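Local coordinates for alpha-glucosidase (Pseudoalteromonas sp. K8, PDB 5HQA), which hydrolyses alpha-glucosides as a glycoside hydrolase of family 97 whose activity is stimulated by chloride, at residues A[335-339]-A[340-344]; A[418-421]-A[422-426]; A[469-472]-A[473-476]. All coordinates share one frame; numbering follows the deposited sequence. Where two conformers were deposited one is given.

Contact 1: residues A[335-339]-A[340-344]; sequences DDFDI and AALTK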
loop_
_atom_site.group_PDB
_atom_site.type_symbol
_atom_site.label_atom_id
_atom_site.label_comp_id
_atom_site.label_asym_id
_atom_site.label_seq_id
_atom_site.Cartn_x
_atom_site.Cartn_y
_atom_site.Cartn_z
ATOM N N ASP A 335 17.971 -29.498 -1.983
ATOM C CA ASP A 335 18.090 -30.648 -2.874
ATOM C C ASP A 335 16.746 -31.185 -3.348
ATOM O O ASP A 335 16.706 -31.891 -4.363
ATOM C CB ASP A 335 18.856 -31.777 -2.189
ATOM C CG ASP A 335 20.311 -31.447 -2.003
ATOM O OD1 ASP A 335 20.783 -30.480 -2.648
ATOM O OD2 ASP A 335 20.984 -32.159 -1.222
ATOM N N ASP A 336 15.652 -30.897 -2.645
ATOM C CA ASP A 336 14.355 -31.412 -3.059
ATOM C C ASP A 336 13.576 -30.408 -3.892
ATOM O O ASP A 336 12.393 -30.632 -4.170
ATOM C CB ASP A 336 13.537 -31.873 -1.843
ATOM C CG ASP A 336 13.354 -30.783 -0.797
ATOM O OD1 ASP A 336 13.980 -29.708 -0.920
ATOM O OD2 ASP A 336 12.579 -31.015 0.158
ATOM N N PHE A 337 14.220 -29.326 -4.326
ATOM C CA PHE A 337 13.596 -28.309 -5.169
ATOM C C PHE A 337 14.407 -28.216 -6.460
ATOM O O PHE A 337 15.474 -27.594 -6.485
ATOM C CB PHE A 337 13.531 -26.970 -4.444
ATOM C CG PHE A 337 12.704 -25.937 -5.149
ATOM C CD1 PHE A 337 13.301 -24.965 -5.928
ATOM C CD2 PHE A 337 11.323 -25.942 -5.033
ATOM C CE1 PHE A 337 12.532 -24.006 -6.575
ATOM C CE2 PHE A 337 10.552 -24.984 -5.672
ATOM C CZ PHE A 337 11.157 -24.017 -6.443
ATOM N N ASP A 338 13.898 -28.823 -7.531
ATOM C CA ASP A 338 14.620 -28.954 -8.803
ATOM C C ASP A 338 14.189 -27.802 -9.706
ATOM O O ASP A 338 13.190 -27.898 -10.422
ATOM C CB ASP A 338 14.319 -30.318 -9.424
ATOM C CG ASP A 338 15.141 -30.607 -10.670
ATOM O OD1 ASP A 338 15.659 -29.666 -11.307
ATOM O OD2 ASP A 338 15.249 -31.798 -11.026
ATOM N N ILE A 339 14.969 -26.719 -9.712
ATOM C CA ILE A 339 14.495 -25.506 -10.375
ATOM C C ILE A 339 14.538 -25.647 -11.898
ATOM O O ILE A 339 13.742 -25.018 -12.606
ATOM C CB ILE A 339 15.278 -24.273 -9.871
ATOM C CG1 ILE A 339 14.497 -22.987 -10.179
ATOM C CG2 ILE A 339 16.679 -24.221 -10.468
ATOM C CD1 ILE A 339 15.044 -21.725 -9.518
ATOM N N ALA A 340 15.439 -26.481 -12.433
ATOM C CA ALA A 340 15.456 -26.720 -13.871
ATOM C C ALA A 340 14.241 -27.523 -14.306
ATOM O O ALA A 340 13.626 -27.221 -15.336
ATOM C CB ALA A 340 16.742 -27.437 -14.270
ATOM N N ALA A 341 13.873 -28.540 -13.524
ATOM C CA ALA A 341 12.663 -29.300 -13.812
ATOM C C ALA A 341 11.426 -28.412 -13.734
ATOM O O ALA A 341 10.534 -28.499 -14.587
ATOM C CB ALA A 341 12.544 -30.475 -12.843
ATOM N N LEU A 342 11.359 -27.542 -12.725
ATOM C CA LEU A 342 10.195 -26.675 -12.583
ATOM C C LEU A 342 10.164 -25.597 -13.660
ATOM O O LEU A 342 9.078 -25.157 -14.066
ATOM C CB LEU A 342 10.180 -26.065 -11.184
ATOM C CG LEU A 342 10.000 -27.122 -10.095
ATOM C CD1 LEU A 342 10.291 -26.542 -8.718
ATOM C CD2 LEU A 342 8.592 -27.689 -10.143
ATOM N N THR A 343 11.335 -25.160 -14.132
ATOM C CA THR A 343 11.388 -24.256 -15.277
ATOM C C THR A 343 10.756 -24.901 -16.505
ATOM O O THR A 343 9.955 -24.275 -17.207
ATOM C CB THR A 343 12.838 -23.859 -15.567
ATOM O OG1 THR A 343 13.363 -23.138 -14.449
ATOM C CG2 THR A 343 12.921 -22.984 -16.812
ATOM N N LYS A 344 11.111 -26.162 -16.777
ATOM C CA LYS A 344 10.486 -26.877 -17.887
ATOM C C LYS A 344 8.993 -27.041 -17.651
ATOM O O LYS A 344 8.188 -26.873 -18.574
ATOM C CB LYS A 344 11.134 -28.249 -18.081
ATOM C CG LYS A 344 12.620 -28.209 -18.361
ATOM C CD LYS A 344 13.172 -29.613 -18.596
ATOM C CE LYS A 344 13.245 -29.935 -20.073
ATOM N NZ LYS A 344 14.265 -29.082 -20.748
HETATM O O HOH W 1 17.754 -27.827 -10.975
#
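D338 caps the first turn of helix 339-349, a worked example of the helix N-cap. Its OD1 accepts from A341 N at 3.1 Å, the N-H coming from above the carboxylate plane. CG lies anti to the backbone N (chi1 -174°), which swings the carboxylate over the end of the helix. A water donates to D338 OD1 at 2.8 Å and accepts from A340 N at 3.0 Å, so a second N-H of the first turn is tied to the same oxygen.

Backbone bonds take over from there. D338 O receives L342 N at 3.0 Å, the first of the i to i+4 bonds. I339 O is gripped twice by T343, by its N and by its OG1 at 2.7 Å, and the two donors arrive from opposite faces of the carbonyl plane.

The apolar part of the contact is a CH-pi interaction between F337 and L342. T293 of helix 290-303 touches both side chains, and T290 OG1 bonds to D338 N, so the cap is braced against the preceding helix of the barrel. L342 CD1 sits over one face of the F337 ring, 3.7 Å from its centroid and displaced toward CE2 and CZ.

Contact 2: residues A[418-421]-A[422-426]; sequences EYLH and NVKLA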
loop_
_atom_site.group_PDB
_atom_site.type_symbol
_atom_site.label_atom_id
_atom_site.label_comp_id
_atom_site.label_asym_id
_atom_site.label_seq_id
_atom_site.Cartn_x
_atom_site.Cartn_y
_atom_site.Cartn_z
ATOM N N GLU A 418 17.813 1.368 -0.606
ATOM C CA GLU A 418 18.024 -0.064 -0.773
ATOM C C GLU A 418 16.849 -0.719 -1.496
ATOM O O GLU A 418 17.046 -1.555 -2.387
ATOM C CB GLU A 418 18.256 -0.696 0.601
ATOM C CG GLU A 418 18.903 -2.060 0.570
ATOM C CD GLU A 418 20.343 -2.040 0.069
ATOM O OE1 GLU A 418 21.069 -1.041 0.284
ATOM O OE2 GLU A 418 20.742 -3.044 -0.556
ATOM N N TYR A 419 15.616 -0.349 -1.134
ATOM C CA TYR A 419 14.455 -0.913 -1.819
ATOM C C TYR A 419 14.466 -0.549 -3.295
ATOM O O TYR A 419 14.211 -1.395 -4.161
ATOM C CB TYR A 419 13.153 -0.414 -1.192
ATOM C CG TYR A 419 12.822 -0.932 0.186
ATOM C CD1 TYR A 419 12.548 -2.284 0.402
ATOM C CD2 TYR A 419 12.733 -0.057 1.269
ATOM C CE1 TYR A 419 12.218 -2.748 1.678
ATOM C CE2 TYR A 419 12.407 -0.506 2.540
ATOM C CZ TYR A 419 12.156 -1.851 2.737
ATOM O OH TYR A 419 11.817 -2.294 3.994
ATOM N N LEU A 420 14.720 0.726 -3.602
ATOM C CA LEU A 420 14.658 1.155 -4.994
ATOM C C LEU A 420 15.766 0.513 -5.818
ATOM O O LEU A 420 15.553 0.194 -6.991
ATOM C CB LEU A 420 14.717 2.683 -5.085
ATOM C CG LEU A 420 14.467 3.215 -6.500
ATOM C CD1 LEU A 420 13.116 2.744 -7.018
ATOM C CD2 LEU A 420 14.571 4.732 -6.558
ATOM N N HIS A 421 16.939 0.286 -5.225
ATOM C CA HIS A 421 17.982 -0.429 -5.951
ATOM C C HIS A 421 17.499 -1.808 -6.370
ATOM O O HIS A 421 17.715 -2.231 -7.512
ATOM C CB HIS A 421 19.243 -0.561 -5.103
ATOM C CG HIS A 421 20.212 -1.563 -5.648
ATOM N ND1 HIS A 421 20.965 -1.329 -6.779
ATOM C CD2 HIS A 421 20.515 -2.822 -5.247
ATOM C CE1 HIS A 421 21.709 -2.390 -7.038
ATOM N NE2 HIS A 421 21.457 -3.310 -6.124
ATOM N N ASN A 422 16.841 -2.517 -5.451
ATOM C CA ASN A 422 16.305 -3.847 -5.736
ATOM C C ASN A 422 15.299 -3.796 -6.885
ATOM O O ASN A 422 15.353 -4.612 -7.819
ATOM C CB ASN A 422 15.674 -4.402 -4.451
ATOM C CG ASN A 422 15.076 -5.784 -4.626
ATOM O OD1 ASN A 422 13.857 -5.947 -4.582
ATOM N ND2 ASN A 422 15.929 -6.789 -4.792
ATOM N N VAL A 423 14.386 -2.822 -6.843
ATOM C CA VAL A 423 13.362 -2.684 -7.880
ATOM C C VAL A 423 13.992 -2.346 -9.228
ATOM O O VAL A 423 13.617 -2.906 -10.266
ATOM C CB VAL A 423 12.331 -1.621 -7.449
ATOM C CG1 VAL A 423 11.420 -1.234 -8.609
ATOM C CG2 VAL A 423 11.518 -2.131 -6.248
ATOM N N LYS A 424 14.956 -1.425 -9.239
ATOM C CA LYS A 424 15.580 -1.037 -10.500
ATOM C C LYS A 424 16.409 -2.175 -11.082
ATOM O O LYS A 424 16.415 -2.386 -12.302
ATOM C CB LYS A 424 16.457 0.195 -10.295
ATOM C CG LYS A 424 15.717 1.507 -10.136
ATOM C CD LYS A 424 16.728 2.560 -9.724
ATOM C CE LYS A 424 16.288 3.958 -10.045
ATOM N NZ LYS A 424 17.318 4.928 -9.567
ATOM N N LEU A 425 17.136 -2.901 -10.234
ATOM C CA LEU A 425 17.885 -4.053 -10.728
ATOM C C LEU A 425 16.941 -5.134 -11.245
ATOM O O LEU A 425 17.191 -5.733 -12.300
ATOM C CB LEU A 425 18.794 -4.604 -9.630
ATOM C CG LEU A 425 19.694 -5.764 -10.055
ATOM C CD1 LEU A 425 20.586 -5.343 -11.208
ATOM C CD2 LEU A 425 20.535 -6.237 -8.884
ATOM N N ALA A 426 15.840 -5.384 -10.528
ATOM C CA ALA A 426 14.849 -6.345 -11.007
ATOM C C ALA A 426 14.317 -5.955 -12.381
ATOM O O ALA A 426 14.129 -6.814 -13.253
ATOM C CB ALA A 426 13.701 -6.462 -10.003
#
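L420 and K424 meet one turn apart on helix 413-428, a simple case of i to i+4 contact. The methylene chain of K424 crosses the L420 side chain at a slant, with K424 CE 4.0 Å from L420 CD2 and K424 CD equally close to L420 CG. K424 CG lies anti to the carbonyl carbon (chi1 -75°), which carries the chain back past L420 O, only 3.4 Å from K424 CG. With the K424 methylenes cut back to an alanine, the L420 isobutyl group would probably lose its cover on this side, and Y448, which touches both side chains, one of its contacts.

A second pair, H421 and L425, lies side by side and points the same way. L425 CD2 stands 4.1 Å from H421 NE2, a loose van der Waals contact between a methyl and the polar end of the imidazole.

Regular backbone bonds set the spacing of both pairs. K424 N reaches L420 O at 2.8 Å, and L425 N reaches H421 O at 2.9 Å.

Beyond this shell, polar ends fasten the helix to its surroundings. E418 forms a salt bridge with R367, N422 ND2 bonds to Y366 OH, and Y419 OH bonds to the backbone O of E437. Because E437 is a calcium ligand, the last bond connects the helix to the backbone of a metal-binding residue, while the Y419 side chain itself stays about 11 Å from the ion.

In the TIM-type (beta/alpha) barrel of the catalytic domain the helix packs its N422 and H421 side against helix 363-379, through M370 and, for N422, F374. Y419, N422 and A426 lie on strand 432-435, and Y419 and V423 reach W451 of the adjacent strand 451-454.

Contact 3: residues A[469-472]-A[473-476]; sequences PNPP and EHIS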
loop_
_atom_site.group_PDB
_atom_site.type_symbol
_atom_site.label_atom_id
_atom_site.label_comp_id
_atom_site.label_asym_id
_atom_site.label_seq_id
_atom_site.Cartn_x
_atom_site.Cartn_y
_atom_site.Cartn_z
ATOM N N PRO A 469 -5.922 -12.485 16.108
ATOM C CA PRO A 469 -5.953 -12.224 14.666
ATOM C C PRO A 469 -6.503 -10.837 14.382
ATOM O O PRO A 469 -6.847 -10.103 15.319
ATOM C CB PRO A 469 -6.879 -13.329 14.140
ATOM C CG PRO A 469 -7.832 -13.551 15.271
ATOM C CD PRO A 469 -6.988 -13.421 16.522
ATOM N N ASN A 470 -6.580 -10.458 13.111
ATOM C CA ASN A 470 -7.139 -9.157 12.767
ATOM C C ASN A 470 -8.592 -9.080 13.236
ATOM O O ASN A 470 -9.337 -10.060 13.120
ATOM C CB ASN A 470 -7.076 -8.908 11.256
ATOM C CG ASN A 470 -5.659 -8.992 10.698
ATOM O OD1 ASN A 470 -4.678 -8.759 11.412
ATOM N ND2 ASN A 470 -5.550 -9.318 9.410
ATOM N N PRO A 471 -9.028 -7.940 13.764
ATOM C CA PRO A 471 -10.416 -7.810 14.224
ATOM C C PRO A 471 -11.362 -7.610 13.055
ATOM O O PRO A 471 -10.935 -7.261 11.943
ATOM C CB PRO A 471 -10.370 -6.558 15.118
ATOM C CG PRO A 471 -9.287 -5.717 14.475
ATOM C CD PRO A 471 -8.237 -6.721 14.022
ATOM N N PRO A 472 -12.659 -7.830 13.264
ATOM C CA PRO A 472 -13.635 -7.583 12.190
ATOM C C PRO A 472 -13.506 -6.224 11.516
ATOM O O PRO A 472 -13.734 -6.129 10.303
ATOM C CB PRO A 472 -14.968 -7.727 12.925
ATOM C CG PRO A 472 -14.667 -8.789 13.951
ATOM C CD PRO A 472 -13.272 -8.503 14.426
ATOM N N GLU A 473 -13.134 -5.171 12.248
ATOM C CA GLU A 473 -13.066 -3.833 11.652
ATOM C C GLU A 473 -11.826 -3.612 10.782
ATOM O O GLU A 473 -11.702 -2.549 10.155
ATOM C CB GLU A 473 -13.098 -2.767 12.754
ATOM C CG GLU A 473 -11.803 -2.712 13.558
ATOM C CD GLU A 473 -11.842 -1.686 14.681
ATOM O OE1 GLU A 473 -12.902 -1.048 14.898
ATOM O OE2 GLU A 473 -10.801 -1.527 15.355
ATOM N N HIS A 474 -10.912 -4.583 10.724
ATOM C CA HIS A 474 -9.594 -4.330 10.141
ATOM C C HIS A 474 -9.685 -3.884 8.678
ATOM O O HIS A 474 -9.029 -2.914 8.276
ATOM C CB HIS A 474 -8.722 -5.580 10.272
ATOM C CG HIS A 474 -7.295 -5.360 9.873
ATOM N ND1 HIS A 474 -6.497 -4.392 10.456
ATOM C CD2 HIS A 474 -6.526 -5.974 8.943
ATOM C CE1 HIS A 474 -5.298 -4.424 9.901
ATOM N NE2 HIS A 474 -5.288 -5.378 8.983
ATOM N N ILE A 475 -10.467 -4.593 7.849
ATOM C CA ILE A 475 -10.527 -4.221 6.435
ATOM C C ILE A 475 -11.067 -2.803 6.279
ATOM O O ILE A 475 -10.541 -2.004 5.490
ATOM C CB ILE A 475 -11.369 -5.227 5.624
ATOM C CG1 ILE A 475 -10.854 -6.662 5.819
ATOM C CG2 ILE A 475 -11.370 -4.829 4.142
ATOM C CD1 ILE A 475 -9.377 -6.842 5.473
ATOM N N SER A 476 -12.125 -2.463 7.022
ATOM C CA SER A 476 -12.695 -1.128 6.894
ATOM C C SER A 476 -11.791 -0.059 7.493
ATOM O O SER A 476 -12.021 1.129 7.245
ATOM C CB SER A 476 -14.085 -1.088 7.534
ATOM O OG SER A 476 -13.992 -1.263 8.939
HETATM O O HOH W 2 -13.807 -4.535 8.126
HETATM O O HOH W 3 -11.571 -7.525 8.973
#
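P472 O is gripped by two waters that link it to the turn after it. One donates to P472 O at 2.7 Å and accepts from S476 N; the other donates at 2.9 Å and takes a weak bond from I475 N. K515 NZ adds a further weak bond to the same oxygen.

The direct bond across the contact runs from H474 N to P471 O, 2.9 Å long, and closes a type I beta turn. Within the next turn, S476 OG donates to the carbonyl three residues back, E473 O.

H474 CG, anti to the backbone N (chi1 -172°), carries the imidazole back beside the N470 amide, planes 34° apart, with N470 ND2 3.5 Å from H474 CD2 and OD1 over the ring face toward its rim. R458 holds both groups, its NE bonding to N470 OD1 and its O to H474 NE2, while G459 O takes N470 ND2.

The E473 side chain comes within about 4 Å of the magnesium ion bound by G565, D566 and D592, and S476 shares backbone hydrogen bonds with G565. The whole is a proline-rich beta turn leading into a helix, set where the catalytic barrel meets the C-terminal beta domain.

Overall arrangement
Followed from the N terminus, the three contacts come strictly in series, each closing a short local step before the next opens; none nests in or crosses another. Contact 1 starts the helix that joins strands 307-310 and 352-358, neighbours in the parallel sheet of the barrel, as a beta-alpha-beta crossover. Contact 2 belongs to the helix that precedes strand 432-435 of that sheet, and its centre lies 26 Å from that of contact 1. Contact 3 follows strand 451-454 and faces the C-terminal beta domain, its centre 32 Å from that of contact 2 across the middle of the chain. Contact 2 is tied to the backbone of a calcium ligand, and contact 3 lies beside the magnesium site.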